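Local coordinates for protein periplasmic beta-glucosidase (Pseudomonas aeruginosa, PDB 6R5T) that probably hydrolyses terminal, non-reducing beta-D-glucosyl residues with release of beta-D-glucose in the periplasm, as a glycoside hydrolase of family 3, at residues 198-203 against 225-230; 437-442 against 449-454; 514-519 against 551-556. The protein carries 1 engineered substitution. One frame throughout, in Å; residues are numbered along the deposited sequence.

Contact 1 of 3, residues 198-203 against 225-230; sequences PRMFQD and TINGVP
The carboxamide of Asn227 is the flat group at which the segments meet, and the methyl end of Met200 stands over its nitrogen end. Met200 CE lies 3.6 Å from Asn227 ND2, displaced well out of the amide plane rather than in it, so the touch is van der Waals. ND2 also donates a hydrogen bond to Met195 O, and the backbone of Asn227 bonds to that of Val193. The same methyl also meets an aliphatic branch, Met200 CE reaching Ile226 CG2 at 3.8 Å. Met200 gets there with an extended first part (chi1 -161°, chi2 -174°) and a bend at its thioether (chi3 -65°), while Asn227 comes from the opposite direction. Trp236 and Leu237 of helix 235-245 pack on Met200 and Ile226 respectively. The partner segment is a tight beta hairpin with a type I' turn, closed by Ile226 N to Val229 O at 2.9 Å and Val229 N to Ile226 O at 3.0 Å; at Gly228 a side chain would press on the carbonyl O of Asn227, which calls for glycine. Helix 197-204 and this hairpin both belong to the TIM-barrel domain, and the backbone of Gly228 is hydrogen-bonded to the second subunit. Chemically, one thioether methyl bridges an apolar branch and an amide already engaged by a carbonyl, so what passes between the segments is van der Waals contact of a weakly polar methyl, with no polar bond.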
loop_
_atom_site.group_PDB
_atom_site.type_symbol
_atom_site.label_atom_id
_atom_site.label_comp_id
_atom_site.label_asym_id
_atom_site.label_seq_id
_atom_site.Cartn_x
_atom_site.Cartn_y
_atom_site.Cartn_z
ATOM N N PRO A 198 -2.730 -5.255 -16.320
ATOM C CA PRO A 198 -2.314 -4.059 -17.030
ATOM C C PRO A 198 -1.194 -3.299 -16.312
ATOM O O PRO A 198 -0.300 -2.781 -16.977
ATOM C CB PRO A 198 -3.621 -3.268 -17.158
ATOM C CG PRO A 198 -4.664 -4.328 -17.161
ATOM C CD PRO A 198 -4.190 -5.329 -16.123
ATOM N N ARG A 199 -1.251 -3.205 -14.987
ATOM C CA ARG A 199 -0.181 -2.487 -14.228
ATOM C C ARG A 199 1.141 -3.266 -14.373
ATOM O O ARG A 199 2.233 -2.677 -14.555
ATOM C CB ARG A 199 -0.562 -2.288 -12.766
ATOM C CG ARG A 199 0.556 -1.740 -11.909
ATOM C CD ARG A 199 0.157 -1.461 -10.470
ATOM N NE ARG A 199 -0.617 -0.239 -10.356
ATOM C CZ ARG A 199 -0.897 0.356 -9.188
ATOM N NH1 ARG A 199 -0.542 -0.187 -8.047
ATOM N NH2 ARG A 199 -1.556 1.484 -9.168
ATOM N N MET A 200 1.052 -4.570 -14.237
ATOM C CA MET A 200 2.240 -5.437 -14.345
ATOM C C MET A 200 2.911 -5.212 -15.704
ATOM O O MET A 200 4.136 -4.947 -15.796
ATOM C CB MET A 200 1.804 -6.895 -14.139
ATOM C CG MET A 200 2.894 -7.784 -13.780
ATOM S SD MET A 200 2.275 -9.499 -13.727
ATOM C CE MET A 200 1.111 -9.519 -12.397
ATOM N N PHE A 201 2.133 -5.293 -16.789
ATOM C CA PHE A 201 2.691 -5.207 -18.148
ATOM C C PHE A 201 3.180 -3.806 -18.487
ATOM O O PHE A 201 4.233 -3.659 -19.132
ATOM C CB PHE A 201 1.682 -5.736 -19.163
ATOM C CG PHE A 201 1.752 -7.241 -19.293
ATOM C CD1 PHE A 201 1.204 -8.059 -18.349
ATOM C CD2 PHE A 201 2.620 -7.807 -20.208
ATOM C CE1 PHE A 201 1.313 -9.440 -18.445
ATOM C CE2 PHE A 201 2.804 -9.185 -20.260
ATOM C CZ PHE A 201 2.110 -9.998 -19.401
ATOM N N GLN A 202 2.427 -2.779 -18.111
ATOM C CA GLN A 202 2.771 -1.399 -18.486
ATOM C C GLN A 202 3.942 -0.887 -17.648
ATOM O O GLN A 202 4.834 -0.212 -18.201
ATOM C CB GLN A 202 1.563 -0.487 -18.293
ATOM C CG GLN A 202 1.786 0.896 -18.868
ATOM C CD GLN A 202 1.788 0.909 -20.383
ATOM O OE1 GLN A 202 1.283 0.022 -21.042
ATOM N NE2 GLN A 202 2.267 1.996 -20.943
ATOM N N ASP A 203 3.938 -1.174 -16.343
ATOM C CA ASP A 203 4.839 -0.430 -15.430
ATOM C C ASP A 203 5.947 -1.310 -14.834
ATOM O O ASP A 203 7.039 -0.773 -14.597
ATOM C CB ASP A 203 4.037 0.159 -14.274
ATOM C CG ASP A 203 3.014 1.203 -14.714
ATOM O OD1 ASP A 203 3.243 1.859 -15.766
ATOM O OD2 ASP A 203 2.054 1.363 -13.974
ATOM N N THR A 225 5.596 -13.970 -3.845
ATOM C CA THR A 225 4.409 -14.362 -4.634
ATOM C C THR A 225 4.081 -13.264 -5.635
ATOM O O THR A 225 4.300 -12.035 -5.348
ATOM C CB THR A 225 3.200 -14.676 -3.754
ATOM O OG1 THR A 225 2.879 -13.528 -2.957
ATOM C CG2 THR A 225 3.422 -15.861 -2.870
ATOM N N ILE A 226 3.502 -13.665 -6.746
ATOM C CA ILE A 226 2.872 -12.762 -7.744
ATOM C C ILE A 226 1.430 -13.239 -7.839
ATOM O O ILE A 226 1.214 -14.383 -8.284
ATOM C CB ILE A 226 3.574 -12.833 -9.104
ATOM C CG1 ILE A 226 5.004 -12.334 -8.965
ATOM C CG2 ILE A 226 2.763 -12.123 -10.188
ATOM C CD1 ILE A 226 5.840 -12.617 -10.174
ATOM N N ASN A 227 0.498 -12.453 -7.321
ATOM C CA ASN A 227 -0.935 -12.815 -7.390
ATOM C C ASN A 227 -1.132 -14.237 -6.841
ATOM O O ASN A 227 -1.896 -15.058 -7.407
ATOM C CB ASN A 227 -1.411 -12.580 -8.824
ATOM C CG ASN A 227 -1.326 -11.131 -9.224
ATOM O OD1 ASN A 227 -0.966 -10.308 -8.408
ATOM N ND2 ASN A 227 -1.692 -10.801 -10.445
ATOM N N GLY A 228 -0.473 -14.561 -5.739
ATOM C CA GLY A 228 -0.629 -15.819 -5.036
ATOM C C GLY A 228 0.376 -16.888 -5.377
ATOM O O GLY A 228 0.443 -17.869 -4.604
ATOM N N VAL A 229 1.093 -16.749 -6.477
ATOM C CA VAL A 229 2.022 -17.819 -6.932
ATOM C C VAL A 229 3.448 -17.326 -6.776
ATOM O O VAL A 229 3.867 -16.447 -7.495
ATOM C CB VAL A 229 1.721 -18.245 -8.373
ATOM C CG1 VAL A 229 2.623 -19.415 -8.762
ATOM C CG2 VAL A 229 0.269 -18.651 -8.483
ATOM N N PRO A 230 4.240 -17.956 -5.892
ATOM C CA PRO A 230 5.672 -17.656 -5.821
ATOM C C PRO A 230 6.301 -17.668 -7.214
ATOM O O PRO A 230 6.070 -18.594 -8.015
ATOM C CB PRO A 230 6.246 -18.779 -4.951
ATOM C CG PRO A 230 5.092 -19.194 -4.094
ATOM C CD PRO A 230 3.881 -19.040 -4.988
#

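Contact 2 of 3, residues 437-442 against 449-454; sequences AILDYL and VEVDPR
Leu439 overlaps two valines of the 449-454 loop with its two methyls, one for each. Its CD1 meets the end of Val451 tip to tip, touching both branches: Leu439 CD1 lies 4.1 Å from Val451 CG2 and equally far from Val451 CG1. The other branch turns to Val449, where Leu439 CD2 and Val449 CG1 are 4.2 Å apart and the side chains lie nearly perpendicular. This forked reach follows from a CG set opposite the carbonyl carbon (chi1 -66°) on an otherwise extended chain, which spreads the methyls toward alternate residues of the loop.

One helical turn on, the touching atom sits near the backbone instead: Leu442 CB lies 3.9 Å from Val449 CG2. Val449 thus spends CG1 on one leucine and CG2 on the other. Val432 packs on Val449, and Ser480 and Met483 touch Leu442.

Beyond the valines the loop is shaped by its own polar bonds. Asp452 OD1 accepts from Arg454 N at 2.8 Å, an Asx turn, and also from Arg454 NE. Arg454 NH2 closes a side-on salt bridge with Asp452 OD2 at 2.8 Å and an N-H...O angle of 162°; OD2 lies in the guanidinium plane, while the nitrogen, on the syn side, is tilted 29° out of the carboxylate plane. Glu462 of helix 456-468 is a second acidic partner of NH2.

The contact joins the end of helix 436-442 to the link leading into helix 456-468, within the family 3 C-terminal domain. Its chemistry divides accordingly: purely aliphatic matching between the segments, and a bidentate, side-on Arg-Asp salt bridge, with an Asx turn, that braces the loop further along.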
loop_
_atom_site.group_PDB
_atom_site.type_symbol
_atom_site.label_atom_id
_atom_site.label_comp_id
_atom_site.label_asym_id
_atom_site.label_seq_id
_atom_site.Cartn_x
_atom_site.Cartn_y
_atom_site.Cartn_z
ATOM N N ALA A 437 17.386 -0.954 20.581
ATOM C CA ALA A 437 16.859 -2.121 19.831
ATOM C C ALA A 437 17.265 -1.995 18.361
ATOM O O ALA A 437 17.504 -3.010 17.707
ATOM C CB ALA A 437 15.356 -2.256 19.979
ATOM N N ILE A 438 17.283 -0.768 17.832
ATOM C CA ILE A 438 17.754 -0.542 16.442
ATOM C C ILE A 438 19.264 -0.758 16.338
ATOM O O ILE A 438 19.709 -1.427 15.372
ATOM C CB ILE A 438 17.286 0.840 15.943
ATOM C CG1 ILE A 438 15.756 0.806 15.826
ATOM C CG2 ILE A 438 17.974 1.163 14.627
ATOM C CD1 ILE A 438 15.190 2.125 15.425
ATOM N N LEU A 439 20.041 -0.276 17.320
ATOM C CA LEU A 439 21.490 -0.573 17.295
ATOM C C LEU A 439 21.687 -2.082 17.371
ATOM O O LEU A 439 22.606 -2.565 16.694
ATOM C CB LEU A 439 22.207 0.101 18.456
ATOM C CG LEU A 439 22.248 1.621 18.441
ATOM C CD1 LEU A 439 22.968 2.132 19.697
ATOM C CD2 LEU A 439 22.947 2.148 17.217
ATOM N N ASP A 440 20.905 -2.794 18.172
ATOM C CA ASP A 440 21.034 -4.266 18.297
ATOM C C ASP A 440 20.783 -4.943 16.948
ATOM O O ASP A 440 21.538 -5.854 16.533
ATOM C CB ASP A 440 20.070 -4.849 19.317
ATOM C CG ASP A 440 20.326 -4.368 20.739
ATOM O OD1 ASP A 440 21.446 -3.878 21.013
ATOM O OD2 ASP A 440 19.360 -4.518 21.535
ATOM N N TYR A 441 19.761 -4.479 16.241
ATOM C CA TYR A 441 19.489 -4.976 14.888
ATOM C C TYR A 441 20.698 -4.713 13.956
ATOM O O TYR A 441 21.139 -5.608 13.206
ATOM C CB TYR A 441 18.256 -4.248 14.364
ATOM C CG TYR A 441 17.946 -4.636 12.964
ATOM C CD1 TYR A 441 17.242 -5.811 12.712
ATOM C CD2 TYR A 441 18.338 -3.836 11.918
ATOM C CE1 TYR A 441 16.951 -6.180 11.407
ATOM C CE2 TYR A 441 18.084 -4.208 10.619
ATOM C CZ TYR A 441 17.365 -5.366 10.381
ATOM O OH TYR A 441 17.035 -5.714 9.118
ATOM N N LEU A 442 21.190 -3.477 13.919
ATOM C CA LEU A 442 22.231 -3.084 12.950
ATOM C C LEU A 442 23.565 -3.795 13.223
ATOM O O LEU A 442 24.349 -3.968 12.284
ATOM C CB LEU A 442 22.414 -1.574 12.966
ATOM C CG LEU A 442 21.185 -0.808 12.479
ATOM C CD1 LEU A 442 21.401 0.627 12.842
ATOM C CD2 LEU A 442 20.952 -1.043 10.972
ATOM N N VAL A 449 28.139 -0.905 13.031
ATOM C CA VAL A 449 27.904 0.446 13.569
ATOM C C VAL A 449 28.744 0.617 14.829
ATOM O O VAL A 449 28.444 -0.053 15.789
ATOM C CB VAL A 449 26.420 0.677 13.861
ATOM C CG1 VAL A 449 26.169 2.005 14.536
ATOM C CG2 VAL A 449 25.641 0.568 12.553
ATOM N N GLU A 450 29.595 1.635 14.799
ATOM C CA GLU A 450 30.414 2.063 15.956
ATOM C C GLU A 450 29.504 2.824 16.902
ATOM O O GLU A 450 28.866 3.831 16.503
ATOM C CB GLU A 450 31.564 2.968 15.531
ATOM C CG GLU A 450 32.426 2.394 14.419
ATOM C CD GLU A 450 33.916 2.720 14.471
ATOM O OE1 GLU A 450 34.615 2.475 13.454
ATOM O OE2 GLU A 450 34.389 3.192 15.538
ATOM N N VAL A 451 29.403 2.356 18.127
ATOM C CA VAL A 451 28.562 2.985 19.145
ATOM C C VAL A 451 29.511 3.753 20.065
ATOM O O VAL A 451 30.434 3.139 20.690
ATOM C CB VAL A 451 27.736 1.907 19.862
ATOM C CG1 VAL A 451 26.884 2.516 20.939
ATOM C CG2 VAL A 451 26.876 1.134 18.850
ATOM N N ASP A 452 29.351 5.067 20.094
ATOM C CA ASP A 452 30.030 5.905 21.088
ATOM C C ASP A 452 29.384 5.543 22.410
ATOM O O ASP A 452 28.163 5.566 22.546
ATOM C CB ASP A 452 29.857 7.376 20.747
ATOM C CG ASP A 452 30.724 8.296 21.591
ATOM O OD1 ASP A 452 30.619 8.244 22.848
ATOM O OD2 ASP A 452 31.441 9.076 20.985
ATOM N N PRO A 453 30.173 5.197 23.449
ATOM C CA PRO A 453 29.576 4.787 24.714
ATOM C C PRO A 453 29.103 5.968 25.577
ATOM O O PRO A 453 28.482 5.747 26.595
ATOM C CB PRO A 453 30.758 4.073 25.402
ATOM C CG PRO A 453 31.983 4.737 24.863
ATOM C CD PRO A 453 31.645 5.190 23.451
ATOM N N ARG A 454 29.387 7.213 25.178
ATOM C CA ARG A 454 28.916 8.375 25.989
ATOM C C ARG A 454 27.406 8.528 25.923
ATOM O O ARG A 454 26.765 8.019 24.986
ATOM C CB ARG A 454 29.571 9.678 25.562
ATOM C CG ARG A 454 31.062 9.709 25.830
ATOM C CD ARG A 454 31.688 10.869 25.177
ATOM N NE ARG A 454 31.721 10.791 23.730
ATOM C CZ ARG A 454 31.951 11.833 22.955
ATOM N NH1 ARG A 454 32.195 13.003 23.516
ATOM N NH2 ARG A 454 31.971 11.723 21.647
#

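Contact 3 of 3, residues 514-519 against 551-556; sequences VLVLMN and DVLFGE
Aliphatic packing accounts for the whole of the direct contact, and Leu553 supplies one side of it. Its two methyls address two residues of the strand: Leu553 CD2 lies 4.1 Å from Val514 CG1, and Leu553 CD1 lies 4.0 Å from Val516 CG2. Val514 and Val516 are two positions apart on an extended chain, so both project from the same face of the sheet. Leu553, with CG opposite its carbonyl carbon (chi1 -71°) and chi2 at 171°, opens its fork across them. The approaches differ, since Val514 and Leu553 run antiparallel alongside each other whereas Val516 is met obliquely. Leu536 of strand 534-537 also touches Leu553, widening the hydrophobic floor under the helix end, and Phe554 packs against helix 410-418.

Backbone bonding fixes the two supports. The strand is held on both edges in the mixed sheet, Val514 and Val516 pairing with strand 472-478 and Leu515 with strand 534-537. Helix 545-553 ends in a Schellman motif: Gly555 N bonds to Val552 O at 3.1 Å, and Glu556 N makes a weak bond to Asp551 O. Gly555 has a positive phi (80°), which suits glycine.

Ion pairs lie outside the apolar zone. Asp551 is bridged by both Arg356 and Arg360, and Glu556 by Lys377.

Geometrically this is helix-on-sheet packing in the alpha/beta C-terminal domain of family 3, joining the last turn of a helix to an interior strand. All three touching residues are buried, and with methyl groups alone in contact the chemistry implies an association driven by the hydrophobic effect, with the ion pairs of Asp551 and Glu556 made to residues outside the two segments.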
loop_
_atom_site.group_PDB
_atom_site.type_symbol
_atom_site.label_atom_id
_atom_site.label_comp_id
_atom_site.label_asym_id
_atom_site.label_seq_id
_atom_site.Cartn_x
_atom_site.Cartn_y
_atom_site.Cartn_z
ATOM N N VAL A 514 24.742 23.217 7.009
ATOM C CA VAL A 514 24.760 22.482 5.728
ATOM C C VAL A 514 24.504 21.011 6.072
ATOM O O VAL A 514 25.251 20.461 6.850
ATOM C CB VAL A 514 26.086 22.615 4.966
ATOM C CG1 VAL A 514 26.099 21.751 3.732
ATOM C CG2 VAL A 514 26.400 24.048 4.598
ATOM N N LEU A 515 23.445 20.410 5.518
ATOM C CA LEU A 515 23.217 18.974 5.739
ATOM C C LEU A 515 23.763 18.186 4.573
ATOM O O LEU A 515 23.423 18.462 3.413
ATOM C CB LEU A 515 21.725 18.691 5.849
ATOM C CG LEU A 515 20.943 19.319 6.955
ATOM C CD1 LEU A 515 19.626 18.580 7.070
ATOM C CD2 LEU A 515 21.706 19.344 8.261
ATOM N N VAL A 516 24.619 17.235 4.894
ATOM C CA VAL A 516 25.109 16.224 3.947
ATOM C C VAL A 516 24.417 14.916 4.315
ATOM O O VAL A 516 24.661 14.360 5.385
ATOM C CB VAL A 516 26.647 16.093 3.972
ATOM C CG1 VAL A 516 27.075 14.936 3.104
ATOM C CG2 VAL A 516 27.330 17.373 3.557
ATOM N N LEU A 517 23.471 14.492 3.484
ATOM C CA LEU A 517 22.593 13.360 3.815
ATOM C C LEU A 517 23.170 12.093 3.183
ATOM O O LEU A 517 23.511 12.112 1.968
ATOM C CB LEU A 517 21.238 13.606 3.162
ATOM C CG LEU A 517 20.381 14.757 3.655
ATOM C CD1 LEU A 517 19.031 14.674 2.925
ATOM C CD2 LEU A 517 20.223 14.733 5.158
ATOM N N MET A 518 23.250 11.029 3.962
ATOM C CA MET A 518 23.513 9.676 3.427
ATOM C C MET A 518 22.257 8.877 3.719
ATOM O O MET A 518 21.661 8.980 4.811
ATOM C CB MET A 518 24.738 9.007 4.029
ATOM C CG MET A 518 25.939 9.780 3.840
ATOM S SD MET A 518 27.371 8.651 4.027
ATOM C CE MET A 518 28.582 9.957 4.095
ATOM N N ASN A 519 21.897 8.032 2.785
ATOM C CA ASN A 519 20.644 7.276 2.920
ATOM C C ASN A 519 20.481 6.406 1.679
ATOM O O ASN A 519 21.054 6.727 0.605
ATOM C CB ASN A 519 19.407 8.183 2.984
ATOM C CG ASN A 519 19.359 9.289 1.961
ATOM O OD1 ASN A 519 20.268 10.155 1.946
ATOM N ND2 ASN A 519 18.336 9.324 1.121
ATOM N N ASP A 551 34.118 17.914 -3.596
ATOM C CA ASP A 551 34.154 18.566 -4.910
ATOM C C ASP A 551 32.899 19.414 -5.086
ATOM O O ASP A 551 33.011 20.533 -5.585
ATOM C CB ASP A 551 34.273 17.532 -6.021
ATOM C CG ASP A 551 35.634 16.854 -6.118
ATOM O OD1 ASP A 551 36.632 17.404 -5.526
ATOM O OD2 ASP A 551 35.667 15.763 -6.726
ATOM N N VAL A 552 31.726 18.914 -4.690
ATOM C CA VAL A 552 30.480 19.681 -4.844
ATOM C C VAL A 552 30.435 20.774 -3.804
ATOM O O VAL A 552 30.107 21.905 -4.182
ATOM C CB VAL A 552 29.258 18.758 -4.760
ATOM C CG1 VAL A 552 28.001 19.541 -4.401
ATOM C CG2 VAL A 552 29.173 18.032 -6.079
ATOM N N LEU A 553 30.742 20.485 -2.554
ATOM C CA LEU A 553 30.606 21.481 -1.474
ATOM C C LEU A 553 31.504 22.699 -1.715
ATOM O O LEU A 553 31.064 23.819 -1.404
ATOM C CB LEU A 553 30.923 20.848 -0.117
ATOM C CG LEU A 553 29.868 19.853 0.377
ATOM C CD1 LEU A 553 30.391 19.146 1.602
ATOM C CD2 LEU A 553 28.511 20.521 0.636
ATOM N N PHE A 554 32.646 22.519 -2.358
ATOM C CA PHE A 554 33.578 23.648 -2.590
ATOM C C PHE A 554 33.474 24.185 -4.016
ATOM O O PHE A 554 34.197 25.154 -4.362
ATOM C CB PHE A 554 34.990 23.215 -2.194
ATOM C CG PHE A 554 35.184 23.048 -0.722
ATOM C CD1 PHE A 554 34.994 24.102 0.144
ATOM C CD2 PHE A 554 35.571 21.837 -0.199
ATOM C CE1 PHE A 554 35.167 23.964 1.508
ATOM C CE2 PHE A 554 35.761 21.704 1.162
ATOM C CZ PHE A 554 35.526 22.751 2.020
ATOM N N GLY A 555 32.538 23.676 -4.801
ATOM C CA GLY A 555 32.178 24.234 -6.124
ATOM C C GLY A 555 33.123 23.845 -7.228
ATOM O O GLY A 555 33.006 24.406 -8.324
ATOM N N GLU A 556 33.900 22.799 -7.029
ATOM C CA GLU A 556 34.697 22.202 -8.118
ATOM C C GLU A 556 33.731 21.526 -9.080
ATOM O O GLU A 556 34.034 21.435 -10.243
ATOM C CB GLU A 556 35.728 21.194 -7.620
ATOM C CG GLU A 556 36.515 21.626 -6.397
ATOM C CD GLU A 556 37.636 22.623 -6.646
ATOM O OE1 GLU A 556 38.336 22.967 -5.661
ATOM O OE2 GLU A 556 37.812 23.050 -7.813
#

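In the fold
Contact 1 lies in the TIM-barrel domain, and contacts 2 and 3 in the C-terminal domain that follows it, so the three come in series along the chain. Contacts 2 and 3 have centres 26 Å apart and nearest atoms about 12 Å apart; contact 1 is 39 Å, centre to centre, from each. Contacts 1 and 3 lie on opposite sides of the chain's centre. None adjoins the glycan pocket, to which both domains contribute, for example Asp79 and Glu486. Contacts 1 and 2 share a relation to the dimer: Arg199 pairs with Glu185 of the second subunit, and Tyr441 stacks on its Phe600, whereas contact 3 is internal to one chain.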